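Local coordinates for SsfS6 (PDB 4G2T), which is a GT-B-fold protein of the erythromycin biosynthesis protein CIII-like family and binds thymidine-5'-diphosphate, at residues A[302-307]-A[321-326]; A[228-233]-A[267-272]; A[43-48]-A[61-66]. All coordinates share one frame; numbering follows the deposited sequence.

Contact 1. Residues A[302-307]-A[321-326]. With TYD (thymidine-5'-diphosphate), chain B.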
loop_
_atom_site.group_PDB
_atom_site.type_symbol
_atom_site.label_atom_id
_atom_site.label_comp_id
_atom_site.label_asym_id
_atom_site.label_seq_id
_atom_site.Cartn_x
_atom_site.Cartn_y
_atom_site.Cartn_z
ATOM N N VAL A 302 14.198 20.084 11.760
ATOM C CA VAL A 302 13.163 20.604 12.649
ATOM C C VAL A 302 11.865 20.870 11.881
ATOM O O VAL A 302 11.892 21.278 10.720
ATOM C CB VAL A 302 13.645 21.886 13.377
ATOM C CG1 VAL A 302 14.040 22.960 12.374
ATOM C CG2 VAL A 302 12.585 22.403 14.344
ATOM N N VAL A 303 10.729 20.621 12.528
ATOM C CA VAL A 303 9.428 20.791 11.888
ATOM C C VAL A 303 8.509 21.732 12.664
ATOM O O VAL A 303 8.314 21.572 13.867
ATOM C CB VAL A 303 8.706 19.440 11.720
ATOM C CG1 VAL A 303 7.383 19.629 10.993
ATOM C CG2 VAL A 303 9.590 18.458 10.978
ATOM N N VAL A 304 7.946 22.711 11.963
ATOM C CA VAL A 304 6.933 23.588 12.539
ATOM C C VAL A 304 5.561 23.165 12.034
ATOM O O VAL A 304 5.314 23.165 10.827
ATOM C CB VAL A 304 7.172 25.054 12.149
ATOM C CG1 VAL A 304 6.081 25.944 12.725
ATOM C CG2 VAL A 304 8.542 25.508 12.618
ATOM N N HIS A 305 4.666 22.803 12.948
ATOM C CA HIS A 305 3.358 22.302 12.539
ATOM C C HIS A 305 2.183 22.732 13.419
ATOM O O HIS A 305 2.350 23.464 14.395
ATOM C CB HIS A 305 3.385 20.778 12.384
ATOM C CG HIS A 305 3.789 20.048 13.627
ATOM N ND1 HIS A 305 2.914 19.806 14.664
ATOM C CD2 HIS A 305 4.970 19.503 13.997
ATOM C CE1 HIS A 305 3.541 19.145 15.620
ATOM N NE2 HIS A 305 4.791 18.947 15.239
ATOM N N HIS A 306 0.996 22.259 13.052
ATOM C CA HIS A 306 -0.253 22.668 13.683
ATOM C C HIS A 306 -0.659 21.735 14.818
ATOM O O HIS A 306 -1.795 21.779 15.289
ATOM C CB HIS A 306 -1.369 22.700 12.641
ATOM C CG HIS A 306 -1.720 21.352 12.095
ATOM N ND1 HIS A 306 -0.806 20.552 11.438
ATOM C CD2 HIS A 306 -2.881 20.655 12.110
ATOM C CE1 HIS A 306 -1.391 19.427 11.074
ATOM N NE2 HIS A 306 -2.652 19.464 11.469
ATOM N N GLY A 307 0.267 20.886 15.246
ATOM C CA GLY A 307 -0.004 19.941 16.314
ATOM C C GLY A 307 -0.817 18.744 15.860
ATOM O O GLY A 307 -1.337 17.994 16.687
ATOM N N PRO A 321 12.892 17.118 16.225
ATOM C CA PRO A 321 12.302 18.106 17.136
ATOM C C PRO A 321 11.244 18.949 16.435
ATOM O O PRO A 321 11.429 19.339 15.282
ATOM C CB PRO A 321 13.500 18.972 17.542
ATOM C CG PRO A 321 14.513 18.758 16.473
ATOM C CD PRO A 321 14.334 17.340 16.033
ATOM N N GLN A 322 10.147 19.226 17.131
ATOM C CA GLN A 322 8.998 19.878 16.517
ATOM C C GLN A 322 8.640 21.198 17.191
ATOM O O GLN A 322 8.796 21.353 18.399
ATOM C CB GLN A 322 7.784 18.950 16.578
ATOM C CG GLN A 322 8.105 17.483 16.351
ATOM C CD GLN A 322 6.971 16.570 16.774
ATOM O OE1 GLN A 322 5.803 16.957 16.749
ATOM N NE2 GLN A 322 7.313 15.351 17.177
ATOM N N VAL A 323 8.157 22.150 16.401
ATOM C CA VAL A 323 7.543 23.349 16.955
ATOM C C VAL A 323 6.038 23.236 16.752
ATOM O O VAL A 323 5.520 23.522 15.672
ATOM C CB VAL A 323 8.074 24.635 16.298
ATOM C CG1 VAL A 323 7.348 25.852 16.857
ATOM C CG2 VAL A 323 9.572 24.761 16.522
ATOM N N SER A 324 5.344 22.794 17.794
ATOM C CA SER A 324 3.917 22.517 17.699
ATOM C C SER A 324 3.068 23.737 18.038
ATOM O O SER A 324 3.186 24.309 19.121
ATOM C CB SER A 324 3.540 21.346 18.609
ATOM O OG SER A 324 2.159 21.047 18.511
ATOM N N VAL A 325 2.216 24.129 17.097
ATOM C CA VAL A 325 1.246 25.191 17.325
ATOM C C VAL A 325 -0.151 24.579 17.296
ATOM O O VAL A 325 -0.808 24.564 16.255
ATOM C CB VAL A 325 1.354 26.295 16.259
ATOM C CG1 VAL A 325 0.467 27.477 16.624
ATOM C CG2 VAL A 325 2.799 26.744 16.107
ATOM N N PRO A 326 -0.605 24.062 18.450
ATOM C CA PRO A 326 -1.851 23.294 18.568
ATOM C C PRO A 326 -3.083 24.115 18.205
ATOM O O PRO A 326 -3.447 25.037 18.936
ATOM C CB PRO A 326 -1.895 22.923 20.056
ATOM C CG PRO A 326 -0.500 23.116 20.554
ATOM C CD PRO A 326 0.054 24.241 19.752
HETATM P PA TYD B . -2.627 15.323 10.702
HETATM O O1A TYD B . -1.177 15.388 11.116
HETATM O O2A TYD B . -3.424 14.573 11.746
HETATM O O3A TYD B . -3.162 16.782 10.542
HETATM P PB TYD B . -4.623 17.035 10.053
HETATM O O1B TYD B . -5.531 15.923 10.520
HETATM O O2B TYD B . -5.094 18.349 10.630
HETATM O O3B TYD B . -4.654 17.106 8.544
HETATM O "O5'" TYD B . -2.755 14.597 9.328
HETATM C "C5'" TYD B . -2.024 15.038 8.246
HETATM C "C4'" TYD B . -1.489 13.858 7.515
HETATM O "O4'" TYD B . -1.259 14.186 6.186
HETATM C "C3'" TYD B . -0.166 13.450 8.106
HETATM O "O3'" TYD B . -0.016 12.084 8.013
HETATM C "C2'" TYD B . 0.888 14.159 7.321
HETATM C "C1'" TYD B . 0.185 14.235 5.916
HETATM N N1 TYD B . 0.708 15.290 4.918
HETATM C C2 TYD B . 2.018 15.198 4.307
HETATM O O2 TYD B . 2.756 14.267 4.575
HETATM N N3 TYD B . 2.480 16.177 3.397
HETATM C C4 TYD B . 1.661 17.266 3.063
HETATM O O4 TYD B . 2.061 18.120 2.267
HETATM C C5 TYD B . 0.308 17.368 3.683
HETATM C C5M TYD B . -0.565 18.523 3.329
HETATM C C6 TYD B . -0.147 16.417 4.571
#
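H305 and Q322 cross at a slant, with the amide at the NE2 edge of the imidazole, and H305 NE2 donates to Q322 OE1, 2.7 Å away. The imidazole and amide planes are 45° apart; the C=O...N angle at OE1 is 127°, and the donor is tilted somewhat from the amide plane. With CG between the backbone N and the carbonyl carbon (chi1 58°), the ring of H305 bends toward the neighbouring strand. Its other nitrogen, ND1, accepts from G307 N at 2.9 Å, nearly in the ring plane; a bond at each nitrogen fixes the rotation of the ring. V323 O and S324 CA lie over one ring face, and H305 CE1 comes within 3.7 Å of S324 CB.

These polar groups lie on the face covered by helix 309-317, where H305 touches T311 and T312 and Q322 NE2 makes a weak bond to T312 O. The segments are consecutive strands of a beta-alpha-beta crossover, helix 309-317 forming the connection, and their parallel pairing is seen in V323 N to V303 O at 2.6 Å, H305 N to V323 O at 2.9 Å and V325 N to H305 O at 2.8 Å.

On the opposite face V304 and V323 lie side by side and point the same way. CG2 of V304 is 3.8 Å from CB of V323, and C361 of helix 357-366 packs against both valines. Just past the strand, H306 turns its ring edge to the ligand: NE2 donates to both O3A and O2B of thymidine-5'-diphosphate, the latter at 2.8 Å.

Contact 2. Residues A[228-233]-A[267-272]. With TYD (thymidine-5'-diphosphate), chain B.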
loop_
_atom_site.group_PDB
_atom_site.type_symbol
_atom_site.label_atom_id
_atom_site.label_comp_id
_atom_site.label_asym_id
_atom_site.label_seq_id
_atom_site.Cartn_x
_atom_site.Cartn_y
_atom_site.Cartn_z
ATOM N N ARG A 228 17.783 22.238 7.594
ATOM C CA ARG A 228 16.552 22.305 6.816
ATOM C C ARG A 228 15.317 22.193 7.705
ATOM O O ARG A 228 15.246 21.328 8.579
ATOM C CB ARG A 228 16.536 21.224 5.730
ATOM C CG ARG A 228 15.368 21.330 4.761
ATOM C CD ARG A 228 15.460 20.305 3.635
ATOM N NE ARG A 228 16.587 20.556 2.739
ATOM C CZ ARG A 228 17.533 19.664 2.460
ATOM N NH1 ARG A 228 17.491 18.456 3.005
ATOM N NH2 ARG A 228 18.519 19.979 1.632
ATOM N N LEU A 229 14.346 23.073 7.478
ATOM C CA LEU A 229 13.120 23.086 8.269
ATOM C C LEU A 229 11.907 22.713 7.421
ATOM O O LEU A 229 11.775 23.154 6.280
ATOM C CB LEU A 229 12.918 24.459 8.922
ATOM C CG LEU A 229 11.658 24.705 9.761
ATOM C CD1 LEU A 229 11.973 25.610 10.941
ATOM C CD2 LEU A 229 10.538 25.314 8.924
ATOM N N CYS A 230 11.020 21.902 7.988
ATOM C CA CYS A 230 9.782 21.535 7.314
ATOM C C CYS A 230 8.589 22.265 7.920
ATOM O O CYS A 230 8.332 22.169 9.118
ATOM C CB CYS A 230 9.553 20.025 7.371
ATOM S SG CYS A 230 7.987 19.501 6.639
ATOM N N LEU A 231 7.864 22.994 7.081
ATOM C CA LEU A 231 6.706 23.756 7.528
ATOM C C LEU A 231 5.421 23.164 6.958
ATOM O O LEU A 231 5.200 23.195 5.749
ATOM C CB LEU A 231 6.849 25.220 7.110
ATOM C CG LEU A 231 5.713 26.170 7.490
ATOM C CD1 LEU A 231 5.584 26.288 9.001
ATOM C CD2 LEU A 231 5.928 27.536 6.855
ATOM N N THR A 232 4.577 22.623 7.829
ATOM C CA THR A 232 3.339 21.988 7.392
ATOM C C THR A 232 2.207 22.200 8.392
ATOM O O THR A 232 2.423 22.168 9.599
ATOM C CB THR A 232 3.535 20.474 7.159
ATOM O OG1 THR A 232 2.274 19.866 6.854
ATOM C CG2 THR A 232 4.133 19.809 8.392
ATOM N N PHE A 233 0.997 22.418 7.885
ATOM C CA PHE A 233 -0.165 22.608 8.750
ATOM C C PHE A 233 -1.248 21.555 8.520
ATOM O O PHE A 233 -2.365 21.682 9.020
ATOM C CB PHE A 233 -0.744 24.017 8.591
ATOM C CG PHE A 233 0.005 25.073 9.359
ATOM C CD1 PHE A 233 0.887 24.720 10.368
ATOM C CD2 PHE A 233 -0.182 26.417 9.080
ATOM C CE1 PHE A 233 1.575 25.686 11.078
ATOM C CE2 PHE A 233 0.504 27.388 9.787
ATOM C CZ PHE A 233 1.383 27.021 10.787
ATOM N N VAL A 267 11.211 23.913 3.711
ATOM C CA VAL A 267 10.351 23.194 2.783
ATOM C C VAL A 267 8.930 23.201 3.333
ATOM O O VAL A 267 8.709 22.873 4.498
ATOM C CB VAL A 267 10.814 21.736 2.596
ATOM C CG1 VAL A 267 9.785 20.944 1.805
ATOM C CG2 VAL A 267 12.173 21.691 1.913
ATOM N N VAL A 268 7.971 23.581 2.498
ATOM C CA VAL A 268 6.584 23.658 2.937
ATOM C C VAL A 268 5.749 22.487 2.425
ATOM O O VAL A 268 5.478 22.381 1.228
ATOM C CB VAL A 268 5.925 24.982 2.505
ATOM C CG1 VAL A 268 4.505 25.063 3.040
ATOM C CG2 VAL A 268 6.750 26.163 2.989
ATOM N N ALA A 269 5.348 21.610 3.339
ATOM C CA ALA A 269 4.483 20.489 2.995
ATOM C C ALA A 269 3.020 20.910 3.092
ATOM O O ALA A 269 2.454 20.983 4.181
ATOM C CB ALA A 269 4.760 19.300 3.902
ATOM N N VAL A 270 2.418 21.188 1.942
ATOM C CA VAL A 270 1.049 21.683 1.886
ATOM C C VAL A 270 0.432 21.240 0.562
ATOM O O VAL A 270 1.153 20.836 -0.348
ATOM C CB VAL A 270 1.022 23.226 2.010
ATOM C CG1 VAL A 270 1.535 23.874 0.732
ATOM C CG2 VAL A 270 -0.375 23.731 2.358
ATOM N N SER A 271 -0.893 21.293 0.462
ATOM C CA SER A 271 -1.591 20.905 -0.761
ATOM C C SER A 271 -1.038 21.633 -1.984
ATOM O O SER A 271 -0.706 22.817 -1.913
ATOM C CB SER A 271 -3.093 21.170 -0.628
ATOM O OG SER A 271 -3.781 20.808 -1.813
ATOM N N ASP A 272 -0.931 20.913 -3.097
ATOM C CA ASP A 272 -0.358 21.457 -4.326
ATOM C C ASP A 272 -1.115 22.681 -4.834
ATOM O O ASP A 272 -0.513 23.615 -5.366
ATOM C CB ASP A 272 -0.296 20.382 -5.413
ATOM C CG ASP A 272 0.742 19.316 -5.120
ATOM O OD1 ASP A 272 1.811 19.660 -4.573
ATOM O OD2 ASP A 272 0.490 18.134 -5.437
HETATM P PA TYD B . -2.627 15.323 10.702
HETATM O O1A TYD B . -1.177 15.388 11.116
HETATM O O2A TYD B . -3.424 14.573 11.746
HETATM O O3A TYD B . -3.162 16.782 10.542
HETATM P PB TYD B . -4.623 17.035 10.053
HETATM O O1B TYD B . -5.531 15.923 10.520
HETATM O O2B TYD B . -5.094 18.349 10.630
HETATM O O3B TYD B . -4.654 17.106 8.544
HETATM O "O5'" TYD B . -2.755 14.597 9.328
HETATM C "C5'" TYD B . -2.024 15.038 8.246
HETATM C "C4'" TYD B . -1.489 13.858 7.515
HETATM O "O4'" TYD B . -1.259 14.186 6.186
HETATM C "C3'" TYD B . -0.166 13.450 8.106
HETATM O "O3'" TYD B . -0.016 12.084 8.013
HETATM C "C2'" TYD B . 0.888 14.159 7.321
HETATM C "C1'" TYD B . 0.185 14.235 5.916
HETATM N N1 TYD B . 0.708 15.290 4.918
HETATM C C2 TYD B . 2.018 15.198 4.307
HETATM O O2 TYD B . 2.756 14.267 4.575
HETATM N N3 TYD B . 2.480 16.177 3.397
HETATM C C4 TYD B . 1.661 17.266 3.063
HETATM O O4 TYD B . 2.061 18.120 2.267
HETATM C C5 TYD B . 0.308 17.368 3.683
HETATM C C5M TYD B . -0.565 18.523 3.329
HETATM C C6 TYD B . -0.147 16.417 4.571
HETATM O O HOH W 1 0.088 22.161 5.189
#
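Backbone hydrogen bonds join V267 to L229 and L231 in parallel register. V267 N donates to L229 O, and L231 N returns a bond to V267 O at 2.7 Å. The next bond, A269 N to L231 O at 2.9 Å, is poorer: it bends to 132° at the hydrogen, and the donor stands 37° above the carbonyl plane. The short strand segments cross with the twist usual in a parallel sheet.

Polar contacts of another kind gather round A269 O. T232 OG1 stands anti to the backbone N (chi1 175°), which carries it to within 2.9 Å of A269 O, but the hydroxyl proton has another acceptor within reach, so that bond is unsettled. A water bridges the gap more clearly, accepting from F233 N at 2.9 Å and donating to A269 O at 2.8 Å. At the far end, the guanidinium group of R228 binds E265 in a salt bridge and A299 O in a hydrogen bond.

Apolar contacts divide between the two sheet faces. L231 and V268 run side by side, CD2 of the leucine 4.2 Å from CG2 of the valine, and L252 and L255 of helix 252-258 also pack on L231. On the other face the SG of C230 approaches CB of A269, and M297 packs on C230. The R228 chain crosses V267 at a slant, its CD meeting CG2 of V267.

The ligand meets the end of the second strand: O4 of thymidine-5'-diphosphate is 3.1 Å from V270 N and 3.4 Å from A269 CB. Placing the base at the C-terminal ends of parallel strands is typical of the Rossmann-like nucleotide-binding domain of GT-B proteins.

Contact 3. Residues A[43-48]-A[61-66]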
loop_
_atom_site.group_PDB
_atom_site.type_symbol
_atom_site.label_atom_id
_atom_site.label_comp_id
_atom_site.label_asym_id
_atom_site.label_seq_id
_atom_site.Cartn_x
_atom_site.Cartn_y
_atom_site.Cartn_z
ATOM N N HIS A 43 -4.662 -11.950 4.568
ATOM C CA HIS A 43 -6.055 -11.656 4.884
ATOM C C HIS A 43 -6.687 -10.722 3.858
ATOM O O HIS A 43 -5.991 -10.016 3.132
ATOM C CB HIS A 43 -6.171 -11.054 6.284
ATOM C CG HIS A 43 -5.532 -11.887 7.350
ATOM N ND1 HIS A 43 -6.108 -13.038 7.842
ATOM C CD2 HIS A 43 -4.361 -11.739 8.015
ATOM C CE1 HIS A 43 -5.320 -13.562 8.766
ATOM N NE2 HIS A 43 -4.254 -12.792 8.888
ATOM N N GLU A 44 -8.014 -10.729 3.807
ATOM C CA GLU A 44 -8.761 -9.883 2.888
ATOM C C GLU A 44 -9.176 -8.595 3.590
ATOM O O GLU A 44 -9.898 -8.629 4.586
ATOM C CB GLU A 44 -10.001 -10.627 2.391
ATOM C CG GLU A 44 -10.145 -10.687 0.880
ATOM C CD GLU A 44 -11.368 -11.476 0.448
ATOM O OE1 GLU A 44 -12.167 -10.945 -0.350
ATOM O OE2 GLU A 44 -11.527 -12.627 0.907
ATOM N N VAL A 45 -8.718 -7.459 3.075
ATOM C CA VAL A 45 -9.039 -6.172 3.684
ATOM C C VAL A 45 -9.854 -5.272 2.757
ATOM O O VAL A 45 -9.627 -5.227 1.547
ATOM C CB VAL A 45 -7.772 -5.425 4.167
ATOM C CG1 VAL A 45 -7.006 -6.274 5.169
ATOM C CG2 VAL A 45 -6.881 -5.051 2.992
ATOM N N LEU A 46 -10.816 -4.566 3.339
ATOM C CA LEU A 46 -11.621 -3.601 2.604
ATOM C C LEU A 46 -11.825 -2.356 3.455
ATOM O O LEU A 46 -12.386 -2.427 4.549
ATOM C CB LEU A 46 -12.973 -4.200 2.220
ATOM C CG LEU A 46 -13.936 -3.251 1.502
ATOM C CD1 LEU A 46 -13.341 -2.774 0.185
ATOM C CD2 LEU A 46 -15.286 -3.915 1.276
ATOM N N VAL A 47 -11.361 -1.216 2.956
ATOM C CA VAL A 47 -11.475 0.029 3.700
ATOM C C VAL A 47 -12.752 0.778 3.338
ATOM O O VAL A 47 -12.964 1.150 2.184
ATOM C CB VAL A 47 -10.264 0.945 3.468
ATOM C CG1 VAL A 47 -10.360 2.178 4.354
ATOM C CG2 VAL A 47 -8.971 0.192 3.735
ATOM N N ALA A 48 -13.601 0.993 4.337
ATOM C CA ALA A 48 -14.851 1.710 4.136
ATOM C C ALA A 48 -14.784 3.092 4.773
ATOM O O ALA A 48 -14.564 3.221 5.977
ATOM C CB ALA A 48 -16.013 0.915 4.708
ATOM N N GLY A 61 -2.971 1.883 -1.944
ATOM C CA GLY A 61 -2.959 0.537 -2.487
ATOM C C GLY A 61 -4.011 -0.378 -1.887
ATOM O O GLY A 61 -3.918 -1.599 -2.001
ATOM N N LEU A 62 -5.019 0.214 -1.253
ATOM C CA LEU A 62 -6.055 -0.558 -0.574
ATOM C C LEU A 62 -7.402 -0.468 -1.286
ATOM O O LEU A 62 -7.730 0.565 -1.870
ATOM C CB LEU A 62 -6.198 -0.086 0.875
ATOM C CG LEU A 62 -4.976 -0.293 1.771
ATOM C CD1 LEU A 62 -5.196 0.345 3.134
ATOM C CD2 LEU A 62 -4.664 -1.775 1.913
ATOM N N PRO A 63 -8.184 -1.559 -1.245
ATOM C CA PRO A 63 -9.542 -1.582 -1.802
ATOM C C PRO A 63 -10.453 -0.614 -1.055
ATOM O O PRO A 63 -10.323 -0.475 0.161
ATOM C CB PRO A 63 -9.997 -3.024 -1.555
ATOM C CG PRO A 63 -8.736 -3.807 -1.420
ATOM C CD PRO A 63 -7.771 -2.882 -0.748
ATOM N N PHE A 64 -11.365 0.040 -1.768
ATOM C CA PHE A 64 -12.211 1.060 -1.157
ATOM C C PHE A 64 -13.697 0.889 -1.457
ATOM O O PHE A 64 -14.082 0.468 -2.547
ATOM C CB PHE A 64 -11.756 2.458 -1.588
ATOM C CG PHE A 64 -12.688 3.558 -1.160
ATOM C CD1 PHE A 64 -12.688 4.014 0.147
ATOM C CD2 PHE A 64 -13.563 4.137 -2.067
ATOM C CE1 PHE A 64 -13.544 5.024 0.544
ATOM C CE2 PHE A 64 -14.422 5.147 -1.676
ATOM C CZ PHE A 64 -14.411 5.592 -0.369
ATOM N N ALA A 65 -14.524 1.229 -0.472
ATOM C CA ALA A 65 -15.972 1.256 -0.639
ATOM C C ALA A 65 -16.553 2.428 0.148
ATOM O O ALA A 65 -16.287 2.569 1.341
ATOM C CB ALA A 65 -16.583 -0.053 -0.178
ATOM N N PRO A 66 -17.345 3.279 -0.522
ATOM C CA PRO A 66 -17.922 4.470 0.110
ATOM C C PRO A 66 -19.108 4.145 1.016
ATOM O O PRO A 66 -19.950 3.319 0.662
ATOM C CB PRO A 66 -18.383 5.304 -1.086
ATOM C CG PRO A 66 -18.690 4.298 -2.138
ATOM C CD PRO A 66 -17.696 3.183 -1.950
#
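V47 meets L62 and P63 together, and it has the largest area buried by this contact. Its CG2 comes to 3.8 Å from L62 CD1, the two side chains crossing at a slant, with V57 of helix 54-58 touching both. The backbone of V47 bonds in both directions: its N donates to P63 O, and its O accepts from A65 N, each at 3.1 Å.

P63 lays its ring beside the other strand, CG 3.4 Å from V45 O. P63 CB is 3.8 Å from L46 CD1, a methyl brought close because CG stands anti to the backbone N of L46 (chi1 177°). V216 of the second subunit packs on both L46 and P63.

A65 pairs with A48 on the side of the sheet covered by L117 of helix 92-121. A65 CB lies 4.2 Å from L46 CD1, and A65 O receives a CA-H contact from A48 CA at 3.3 Å.

Strand 64-66 is the outermost of its sheet within the chain, and backbone bonds from F64 reach the second subunit. Strand 44-50, helix 54-58 and strand 64-66 form a beta-alpha-beta unit at the margin of the parallel, Rossmann-like sheet of the N-terminal GT-B half.

Overall arrangement
Contacts 1 and 2 belong to one parallel sheet, their centres 11 Å apart. Strands 228-232 and 302-305 are neighbours in it, with V304 N 2.9 Å from C230 O in a probable hydrogen bond. Both contacts reach thymidine-5'-diphosphate at the C-terminal ends of their strands: contact 1 holds the diphosphate through H306, whereas contact 2 lies against the base. Contact 3 belongs to the other sheet; its centre is about 32 Å from that of contact 1 and 29 Å from that of contact 2, with nearest atoms about 20 and 17 Å away. Its L62 side chain remains about 14 Å from the ligand. The GT-B architecture consists of two Rossmann-like alpha/beta domains, each built on one of these sheets.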